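Local coordinates for protein methylmalonyl-CoA carboxyltransferase 5S subunit (PDB 1RQB) that catalyses the cobalt-dependent transfer of a carboxyl group from the biotin of the 1.3S subunit to pyruvate, forming oxaloacetate, at residues Y114-V119 with T419-D424; V123-E128 with T446-L451; D388-Y393 with P403-L408; E431-E436 with T452-P457. One frame throughout, in Å; residues are numbered along the deposited sequence.

Contact 1. Residues Y114-V119 with T419-D424; sequences YNDEVV and TQRPAD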
# COMPACT_ATOMS: atom_id res chain seq x y z
N TYR A 114 24.91 6.90 27.98
CA TYR A 114 25.29 6.29 29.27
C TYR A 114 26.79 5.96 29.25
O TYR A 114 27.40 5.84 28.20
CB TYR A 114 24.51 5.00 29.52
CG TYR A 114 23.04 5.23 29.72
CD1 TYR A 114 22.18 5.29 28.63
CD2 TYR A 114 22.53 5.46 30.99
CE1 TYR A 114 20.84 5.59 28.80
CE2 TYR A 114 21.19 5.77 31.17
CZ TYR A 114 20.35 5.84 30.07
OH TYR A 114 19.03 6.18 30.24
N ASN A 115 27.34 5.82 30.45
CA ASN A 115 28.75 5.42 30.59
C ASN A 115 28.88 4.02 29.99
O ASN A 115 27.93 3.23 30.01
CB ASN A 115 29.15 5.43 32.08
CG ASN A 115 30.47 4.72 32.34
OD1 ASN A 115 30.50 3.50 32.48
ND2 ASN A 115 31.57 5.48 32.41
N ASP A 116 30.05 3.71 29.46
CA ASP A 116 30.33 2.43 28.80
C ASP A 116 29.92 1.22 29.64
O ASP A 116 29.48 0.21 29.09
CB ASP A 116 31.82 2.32 28.44
CG ASP A 116 32.20 3.16 27.21
OD1 ASP A 116 31.29 3.56 26.45
OD2 ASP A 116 33.41 3.41 27.01
N GLU A 117 30.04 1.29 30.97
CA GLU A 117 29.71 0.14 31.81
C GLU A 117 28.21 -0.18 31.77
O GLU A 117 27.82 -1.34 31.88
CB GLU A 117 30.11 0.37 33.27
CG GLU A 117 29.25 1.39 33.99
CD GLU A 117 29.74 1.72 35.39
OE1 GLU A 117 30.43 0.87 36.02
OE2 GLU A 117 29.43 2.82 35.86
N VAL A 118 27.37 0.84 31.65
CA VAL A 118 25.92 0.58 31.59
C VAL A 118 25.59 -0.11 30.26
O VAL A 118 24.77 -1.02 30.21
CB VAL A 118 25.11 1.89 31.69
CG1 VAL A 118 23.60 1.57 31.68
CG2 VAL A 118 25.48 2.63 32.96
N VAL A 119 26.24 0.34 29.19
CA VAL A 119 26.02 -0.27 27.87
C VAL A 119 26.46 -1.73 27.93
O VAL A 119 25.77 -2.62 27.43
CB VAL A 119 26.83 0.49 26.79
CG1 VAL A 119 26.72 -0.22 25.44
CG2 VAL A 119 26.34 1.93 26.67
N THR A 419 34.03 17.78 20.52
CA THR A 419 34.05 17.12 19.21
C THR A 419 34.37 15.63 19.37
O THR A 419 34.29 14.86 18.42
CB THR A 419 35.07 17.78 18.28
OG1 THR A 419 36.35 17.80 18.92
CG2 THR A 419 34.65 19.22 17.97
N GLN A 420 34.71 15.22 20.59
CA GLN A 420 35.03 13.81 20.84
C GLN A 420 33.76 13.09 21.29
O GLN A 420 32.76 13.72 21.63
CB GLN A 420 36.12 13.71 21.92
CG GLN A 420 36.63 12.30 22.20
CD GLN A 420 37.12 11.57 20.95
OE1 GLN A 420 36.34 10.93 20.24
NE2 GLN A 420 38.41 11.68 20.66
N ARG A 421 33.80 11.77 21.27
CA ARG A 421 32.66 10.94 21.68
C ARG A 421 32.20 11.38 23.07
O ARG A 421 32.98 11.38 24.02
CB ARG A 421 33.07 9.47 21.71
CG ARG A 421 31.92 8.49 21.93
CD ARG A 421 32.45 7.08 22.13
NE ARG A 421 33.21 7.00 23.37
CZ ARG A 421 33.06 6.04 24.28
NH1 ARG A 421 32.17 5.07 24.09
NH2 ARG A 421 33.75 6.09 25.42
N PRO A 422 30.92 11.76 23.20
CA PRO A 422 30.36 12.21 24.47
C PRO A 422 30.58 11.31 25.69
O PRO A 422 30.87 11.80 26.78
CB PRO A 422 28.87 12.38 24.16
CG PRO A 422 28.88 12.79 22.72
CD PRO A 422 29.93 11.89 22.11
N ALA A 423 30.46 10.00 25.50
CA ALA A 423 30.59 9.05 26.62
C ALA A 423 32.00 9.06 27.22
O ALA A 423 32.20 8.54 28.31
CB ALA A 423 30.21 7.64 26.17
N ASP A 424 32.96 9.62 26.50
CA ASP A 424 34.34 9.72 27.00
C ASP A 424 34.37 10.55 28.28
O ASP A 424 35.25 10.40 29.12
CB ASP A 424 35.24 10.43 25.98
CG ASP A 424 35.78 9.50 24.91
OD1 ASP A 424 35.20 8.42 24.69
OD2 ASP A 424 36.79 9.88 24.26
O HOH W 1 31.94 5.84 29.05
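A salt bridge between Asp116 and Arg421 joins the first turn of helix 116-128, in the TIM-barrel part of the chain, to the loop that precedes helix 430-437 in the conserved carboxylase region. Arg421 meets the carboxylate end-on: NH1 reaches Asp116 OD1 at 2.9 Å and NH2 reaches Asp116 OD2 at 3.1 Å. The two groups are not coplanar, their planes lying 41° apart. Along the adjoining edge, sharing NH2, the same guanidinium grips Asp424 side-on, with NE and NH2 both donating to Asp424 OD1, each at 2.8 Å. CG of Arg421 stands anti to the backbone N (chi1 -172°), and a bend at chi3 brings the guanidinium back beneath Ala423, whose CB sits 3.7 Å above its plane. A water adds a second crossing, accepting from Asp116 N at 2.9 Å and donating to Ala423 O at 2.8 Å. Gln106 also donates to Asp116 OD1 through its NE2. A leucine in place of Arg421 would probably leave the Asp116 and Asp424 carboxylates, 5.8 Å apart between OD2 and OD1, without the cation they share. Four N-H bonds to two acids fix the guanidinium's rotation, and its positive charge probably helps keep both acids ionised.

Contact 2. Residues V123-E128 with T446-L451; sequences VDKSAE and TDEDVL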
# COMPACT_ATOMS: atom_id res chain seq x y z
N VAL A 123 23.72 -4.90 27.25
CA VAL A 123 23.92 -5.86 26.16
C VAL A 123 24.11 -7.27 26.73
O VAL A 123 23.54 -8.24 26.23
CB VAL A 123 25.12 -5.45 25.29
CG1 VAL A 123 25.47 -6.54 24.31
CG2 VAL A 123 24.80 -4.16 24.57
N ASP A 124 24.90 -7.38 27.80
CA ASP A 124 25.14 -8.68 28.44
C ASP A 124 23.83 -9.32 28.89
O ASP A 124 23.60 -10.50 28.63
CB ASP A 124 26.11 -8.53 29.63
CG ASP A 124 26.26 -9.82 30.42
OD1 ASP A 124 25.61 -9.94 31.49
OD2 ASP A 124 27.01 -10.72 29.98
N LYS A 125 22.97 -8.57 29.58
CA LYS A 125 21.69 -9.12 30.05
C LYS A 125 20.74 -9.42 28.89
O LYS A 125 19.98 -10.38 28.94
CB LYS A 125 21.02 -8.18 31.06
CG LYS A 125 21.68 -8.22 32.44
CD LYS A 125 21.50 -9.63 33.02
CE LYS A 125 22.18 -9.80 34.36
NZ LYS A 125 22.07 -11.21 34.84
N SER A 126 20.75 -8.58 27.86
CA SER A 126 19.91 -8.83 26.68
C SER A 126 20.31 -10.17 26.06
O SER A 126 19.46 -11.01 25.77
CB SER A 126 20.12 -7.72 25.64
OG SER A 126 19.54 -6.50 26.09
N ALA A 127 21.61 -10.38 25.88
CA ALA A 127 22.11 -11.63 25.30
C ALA A 127 21.79 -12.81 26.22
O ALA A 127 21.36 -13.88 25.77
CB ALA A 127 23.62 -11.54 25.09
N GLU A 128 21.98 -12.62 27.51
CA GLU A 128 21.74 -13.69 28.49
C GLU A 128 20.27 -14.11 28.47
O GLU A 128 19.95 -15.29 28.65
CB GLU A 128 22.09 -13.19 29.89
CG GLU A 128 21.98 -14.24 30.98
CD GLU A 128 22.26 -13.66 32.35
OE1 GLU A 128 23.19 -12.84 32.47
OE2 GLU A 128 21.54 -14.02 33.31
N THR A 446 17.41 -7.40 40.77
CA THR A 446 18.15 -7.87 39.59
C THR A 446 18.78 -6.70 38.83
O THR A 446 18.35 -5.56 38.95
CB THR A 446 17.23 -8.61 38.61
OG1 THR A 446 16.25 -7.70 38.12
CG2 THR A 446 16.55 -9.79 39.30
N ASP A 447 19.81 -7.00 38.05
CA ASP A 447 20.46 -5.97 37.23
C ASP A 447 19.43 -5.47 36.21
O ASP A 447 19.47 -4.31 35.79
CB ASP A 447 21.68 -6.52 36.49
CG ASP A 447 22.83 -6.89 37.44
OD1 ASP A 447 22.84 -6.41 38.59
OD2 ASP A 447 23.72 -7.64 37.01
N GLU A 448 18.51 -6.34 35.81
CA GLU A 448 17.47 -5.95 34.85
C GLU A 448 16.66 -4.78 35.41
O GLU A 448 16.34 -3.84 34.68
CB GLU A 448 16.52 -7.12 34.54
CG GLU A 448 17.09 -8.23 33.67
CD GLU A 448 17.89 -9.28 34.43
OE1 GLU A 448 18.13 -10.36 33.85
OE2 GLU A 448 18.28 -9.04 35.59
N ASP A 449 16.32 -4.84 36.70
CA ASP A 449 15.54 -3.77 37.35
C ASP A 449 16.39 -2.51 37.50
O ASP A 449 15.87 -1.40 37.40
CB ASP A 449 15.03 -4.24 38.72
CG ASP A 449 13.55 -4.66 38.69
OD1 ASP A 449 13.05 -5.08 37.62
OD2 ASP A 449 12.90 -4.59 39.75
N VAL A 450 17.69 -2.66 37.75
CA VAL A 450 18.55 -1.47 37.85
C VAL A 450 18.59 -0.80 36.48
O VAL A 450 18.57 0.43 36.37
CB VAL A 450 19.99 -1.84 38.30
CG1 VAL A 450 20.89 -0.60 38.32
CG2 VAL A 450 19.95 -2.47 39.71
N LEU A 451 18.63 -1.61 35.42
CA LEU A 451 18.64 -1.06 34.06
C LEU A 451 17.33 -0.31 33.81
O LEU A 451 17.32 0.77 33.23
CB LEU A 451 18.82 -2.19 33.03
CG LEU A 451 20.23 -2.77 33.03
CD1 LEU A 451 20.27 -4.10 32.30
CD2 LEU A 451 21.18 -1.77 32.37
O HOH W 2 19.71 -10.87 36.83
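Lys125 lays its aliphatic chain across the side chains of Asp447 and Glu448, crossing each at about a right angle. Its CD lies 3.5 Å from Glu448 OE1, and CE is 3.7 Å from Asp447 OD2, so methylene groups rather than the ammonium make the direct touches. The chain is bent at chi2 (-63°), which turns its outer carbons along the first turn of helix 447-455 instead of straight out from helix 116-128. Nearer the backbone, Lys125 CB packs on Leu451 CD1 at 4.3 Å. The axes of the two short helical segments pass 10.7 Å apart at -128°, and the closest CA pair is Lys125 with Glu448.

The ammonium bonds within its own helix, NZ donating to Glu128 OE1 at 3.1 Å on the syn side but tilted 28° out of the carboxylate plane, with a weak second bond to Glu128 OE2. From Glu448 OE1 it stands 4.2 Å away, too far for a direct salt bridge. A water instead links the two side chains, accepting from Lys125 NZ and donating to the other oxygen, Glu448 OE2, at 2.6 Å, while Glu448 OE1 takes a hydrogen bond from Asn129 ND2. Trp84 of helix 83-93 touches Lys125, Glu448 and Leu451.

The Lys125 ammonium thus sits near three acids, including Asp447, which has a long, weak ion pair with Arg121, and its field probably eases the repulsion among their carboxylates.

Contact 3. Residues D388-Y393 with P403-L408; sequences DIMLGY and PKVVKL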
# COMPACT_ATOMS: atom_id res chain seq x y z
N ASP A 388 22.52 21.27 22.92
CA ASP A 388 23.40 20.11 23.08
C ASP A 388 23.85 19.58 21.71
O ASP A 388 25.01 19.21 21.54
CB ASP A 388 22.70 19.00 23.87
CG ASP A 388 22.93 19.13 25.38
OD1 ASP A 388 22.25 18.41 26.15
OD2 ASP A 388 23.80 19.93 25.79
N ILE A 389 22.93 19.53 20.75
CA ILE A 389 23.29 19.06 19.40
C ILE A 389 24.34 20.00 18.81
O ILE A 389 25.37 19.55 18.31
CB ILE A 389 22.08 19.04 18.44
CG1 ILE A 389 21.06 18.00 18.89
CG2 ILE A 389 22.54 18.74 17.03
CD1 ILE A 389 19.86 17.86 17.96
N MSE A 390 24.08 21.30 18.88
CA MSE A 390 24.99 22.30 18.31
C MSE A 390 26.36 22.25 18.99
O MSE A 390 27.38 22.52 18.35
CB MSE A 390 24.42 23.71 18.45
CG MSE A 390 23.13 23.96 17.68
SE MSE A 390 23.37 23.69 15.77
CE MSE A 390 25.06 24.61 15.54
N LEU A 391 26.41 21.89 20.27
CA LEU A 391 27.69 21.87 20.99
C LEU A 391 28.37 20.51 20.93
O LEU A 391 29.44 20.32 21.52
CB LEU A 391 27.46 22.29 22.45
CG LEU A 391 26.90 23.72 22.56
CD1 LEU A 391 26.41 23.99 23.97
CD2 LEU A 391 27.97 24.71 22.14
N GLY A 392 27.78 19.55 20.21
CA GLY A 392 28.40 18.24 20.08
C GLY A 392 28.15 17.21 21.18
O GLY A 392 28.80 16.17 21.20
N TYR A 393 27.19 17.46 22.06
CA TYR A 393 26.96 16.51 23.15
C TYR A 393 26.16 15.29 22.67
O TYR A 393 25.93 14.36 23.43
CB TYR A 393 26.30 17.20 24.34
CG TYR A 393 27.30 18.07 25.06
CD1 TYR A 393 27.64 19.33 24.56
CD2 TYR A 393 27.98 17.61 26.19
CE1 TYR A 393 28.64 20.11 25.16
CE2 TYR A 393 28.99 18.38 26.80
CZ TYR A 393 29.31 19.63 26.27
OH TYR A 393 30.30 20.40 26.84
N PRO A 403 29.13 27.56 12.62
CA PRO A 403 29.92 28.17 13.69
C PRO A 403 29.19 29.33 14.37
O PRO A 403 29.30 29.53 15.58
CB PRO A 403 31.18 28.64 12.96
CG PRO A 403 31.34 27.61 11.88
CD PRO A 403 29.92 27.47 11.37
N LYS A 404 28.45 30.10 13.59
CA LYS A 404 27.70 31.25 14.13
C LYS A 404 26.68 30.76 15.16
O LYS A 404 26.56 31.32 16.25
CB LYS A 404 26.97 31.99 13.00
CG LYS A 404 27.86 32.43 11.85
CD LYS A 404 28.96 33.37 12.30
CE LYS A 404 29.82 33.78 11.12
NZ LYS A 404 30.95 34.67 11.53
N VAL A 405 25.95 29.71 14.80
CA VAL A 405 24.93 29.16 15.70
C VAL A 405 25.59 28.41 16.86
O VAL A 405 25.04 28.35 17.96
CB VAL A 405 23.98 28.21 14.96
CG1 VAL A 405 22.87 27.77 15.91
CG2 VAL A 405 23.40 28.91 13.74
N VAL A 406 26.75 27.84 16.62
CA VAL A 406 27.46 27.12 17.68
C VAL A 406 27.82 28.11 18.79
O VAL A 406 27.59 27.87 19.97
CB VAL A 406 28.76 26.48 17.16
CG1 VAL A 406 29.58 25.96 18.32
CG2 VAL A 406 28.44 25.35 16.20
N LYS A 407 28.36 29.25 18.37
CA LYS A 407 28.78 30.31 19.29
C LYS A 407 27.58 30.74 20.14
O LYS A 407 27.68 30.84 21.36
CB LYS A 407 29.32 31.49 18.48
CG LYS A 407 29.94 32.61 19.31
CD LYS A 407 30.53 33.68 18.39
CE LYS A 407 31.18 34.80 19.18
NZ LYS A 407 31.78 35.82 18.26
N LEU A 408 26.44 30.95 19.50
CA LEU A 408 25.23 31.37 20.22
C LEU A 408 24.83 30.31 21.26
O LEU A 408 24.40 30.65 22.36
CB LEU A 408 24.07 31.59 19.25
CG LEU A 408 24.25 32.68 18.19
CD1 LEU A 408 22.97 32.81 17.38
CD2 LEU A 408 24.59 34.00 18.88
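Apolar packing carries this contact, and Met390, present as selenomethionine, supplies most of it. Its chain bends at chi2 and chi3 (-60° and -44°), so that the terminal methyl turns onto helix 403-413. There CE meets Val406 CG2 at 3.5 Å and Val405 CB at 3.8 Å, at the join of two successive residues, while the selenium lies 4.1 Å from Val405 CG1. Leu391 adds a lighter touch one residue on, its CD2 resting 4.3 Å from Val406 CG1.

Side chain against backbone comes next. Val406 CG2 also lies 3.7 Å from Met390 O, and Leu391 CD2 is 3.9 Å from Val406 O. The backbones come close here, with the CA atoms of Met390 and Val406 5.5 Å apart. No hydrogen bond joins the two segments.

Backbone hydrogen bonds shape the end of the first helix. Gly392 closes it in a Schellman motif, with positive phi (85°), Tyr393 N bonding to Asp388 O at 2.8 Å and Gly392 N to Ile389 O.

Helices 384-390 and 403-413 are consecutive in the chain, joined by a loop without regular structure. Farther along the second helix Ala409 touches both Met390 and Leu391, and beyond its end Lys415 forms a salt bridge with Asp388, while Tyr379 from a loop packs on Val405.

Contact 4. Residues E431-E436 with T452-P457; sequences EKQSKE and TYALFP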
# COMPACT_ATOMS: atom_id res chain seq x y z
N GLU A 431 27.14 1.79 40.20
CA GLU A 431 26.94 1.72 41.65
C GLU A 431 25.89 2.73 42.12
O GLU A 431 25.04 2.41 42.95
CB GLU A 431 28.26 1.93 42.41
CG GLU A 431 28.94 0.65 42.91
CD GLU A 431 28.82 -0.55 41.99
OE1 GLU A 431 29.28 -0.48 40.83
OE2 GLU A 431 28.27 -1.59 42.44
N LYS A 432 25.94 3.95 41.58
CA LYS A 432 24.98 5.00 41.95
C LYS A 432 23.56 4.60 41.53
O LYS A 432 22.60 4.80 42.27
CB LYS A 432 25.36 6.31 41.27
CG LYS A 432 24.37 7.45 41.48
CD LYS A 432 24.78 8.68 40.67
CE LYS A 432 23.76 9.82 40.78
NZ LYS A 432 23.63 10.33 42.18
N GLN A 433 23.43 4.05 40.32
CA GLN A 433 22.12 3.63 39.82
C GLN A 433 21.57 2.49 40.68
O GLN A 433 20.40 2.50 41.07
CB GLN A 433 22.22 3.14 38.37
CG GLN A 433 22.64 4.19 37.34
CD GLN A 433 21.59 5.26 37.13
OE1 GLN A 433 20.45 5.13 37.57
NE2 GLN A 433 21.97 6.34 36.45
N SER A 434 22.42 1.52 40.98
CA SER A 434 22.04 0.35 41.78
C SER A 434 21.54 0.76 43.17
O SER A 434 20.53 0.23 43.64
CB SER A 434 23.23 -0.60 41.96
OG SER A 434 23.59 -1.19 40.73
N LYS A 435 22.22 1.70 43.81
CA LYS A 435 21.83 2.10 45.17
C LYS A 435 20.47 2.81 45.16
O LYS A 435 19.60 2.51 45.97
CB LYS A 435 22.88 3.02 45.79
CG LYS A 435 24.30 2.55 45.56
CD LYS A 435 24.49 1.07 45.87
CE LYS A 435 25.89 0.63 45.46
NZ LYS A 435 25.95 -0.82 45.11
N GLU A 436 20.30 3.75 44.23
CA GLU A 436 19.04 4.50 44.12
C GLU A 436 17.88 3.56 43.76
O GLU A 436 16.78 3.70 44.28
CB GLU A 436 19.16 5.60 43.07
CG GLU A 436 20.14 6.71 43.44
CD GLU A 436 20.28 7.75 42.35
OE1 GLU A 436 19.27 8.02 41.65
OE2 GLU A 436 21.38 8.31 42.19
N THR A 452 16.22 -0.88 34.26
CA THR A 452 14.93 -0.20 34.04
C THR A 452 14.97 1.18 34.71
O THR A 452 14.51 2.17 34.15
CB THR A 452 13.75 -1.02 34.60
OG1 THR A 452 13.62 -2.22 33.84
CG2 THR A 452 12.44 -0.23 34.50
N TYR A 453 15.55 1.24 35.90
CA TYR A 453 15.64 2.51 36.63
C TYR A 453 16.60 3.47 35.92
O TYR A 453 16.33 4.66 35.81
CB TYR A 453 16.14 2.28 38.06
CG TYR A 453 16.35 3.56 38.82
CD1 TYR A 453 15.27 4.32 39.24
CD2 TYR A 453 17.64 4.04 39.06
CE1 TYR A 453 15.46 5.55 39.88
CE2 TYR A 453 17.84 5.27 39.70
CZ TYR A 453 16.75 6.02 40.10
OH TYR A 453 16.94 7.23 40.72
N ALA A 454 17.72 2.95 35.42
CA ALA A 454 18.70 3.82 34.74
C ALA A 454 18.12 4.37 33.44
O ALA A 454 18.38 5.52 33.07
CB ALA A 454 19.98 3.02 34.45
N LEU A 455 17.32 3.56 32.75
CA LEU A 455 16.75 3.96 31.45
C LEU A 455 15.53 4.87 31.61
O LEU A 455 15.34 5.79 30.81
CB LEU A 455 16.36 2.71 30.65
CG LEU A 455 17.51 1.80 30.22
CD1 LEU A 455 16.98 0.50 29.63
CD2 LEU A 455 18.36 2.54 29.21
N PHE A 456 14.70 4.62 32.62
CA PHE A 456 13.47 5.40 32.80
C PHE A 456 13.28 5.73 34.29
O PHE A 456 12.36 5.22 34.94
CB PHE A 456 12.27 4.60 32.26
CG PHE A 456 12.38 4.29 30.79
CD1 PHE A 456 12.93 3.09 30.35
CD2 PHE A 456 12.01 5.24 29.84
CE1 PHE A 456 13.12 2.84 29.00
CE2 PHE A 456 12.20 5.01 28.48
CZ PHE A 456 12.76 3.80 28.06
N PRO A 457 14.12 6.61 34.83
CA PRO A 457 14.08 7.02 36.24
C PRO A 457 12.72 7.48 36.78
O PRO A 457 12.38 7.21 37.93
CB PRO A 457 15.09 8.16 36.32
CG PRO A 457 15.96 7.98 35.13
CD PRO A 457 15.06 7.45 34.06
O HOH W 3 19.45 7.70 34.44
O HOH W 4 18.36 6.68 36.86
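The end of helix 447-455 lies against the middle of helix 430-437, and the backbones come nearest at Gln433 and Ala454, whose CA atoms are 6.1 Å apart. These are two successive helices of the conserved carboxylase domain, joined by a loop and packed on each other. Phe456 is the first residue to leave helical angles, although its N still bonds back to Thr452 O.

Tyr453 makes the direct hydrogen bond across the pair. Its CG stands anti to the backbone N (chi1 176°), which sends the ring across to helix 430-437, where its OH donates to Glu436 OE1 at 2.6 Å. The carboxylate oxygen lies at the ring edge, in the ring plane, and is met on its anti lone pair, while the two planes are turned 76° apart. Glu436 CB packs 3.6 Å from Tyr453 CE2, and the other oxygen, OE2, receives a weak bond from Lys432 NZ in a salt bridge. A phenylalanine in place of Tyr453 would probably keep much of the ring packing but leave Glu436 OE1 without its hydroxyl donor.

Gln433 works beside the same ring. Its amide carbon CD rests 3.8 Å from Ala454 CB, and OE1 lies 3.4 Å from Tyr453 CD2. The amide NH2 donates to Glu429 OE2, and Tyr114 OH bonds to Ala454 O. One water donates both to Gln433 OE1, at 2.7 Å, and to Tyr453 O, at 3.1 Å, linking the glutamine to the last turn of helix 447-455.

From the N terminus, helix 116-128 comes first and serves two contacts: its start closes the long loop of contact 1 at 419-424, and its end closes that of contact 2 at 446-451. These two loops cross. Contact 3 is a short local closure between successive helices, lying within both long loops. Contact 4 opens after contact 1 has closed and crosses contact 2, with which it shares helix 447-455; Val450 CG1 packs on Ser434 OG there. Contacts 1 and 2 tie the barrel to the carboxylase region, whereas contacts 3 and 4 pack successive helices together inside that region. Pro422 packs on Gly392 and Tyr393, so contact 3 borders contact 1, which also meets contact 4 where Tyr114 packs on Leu455.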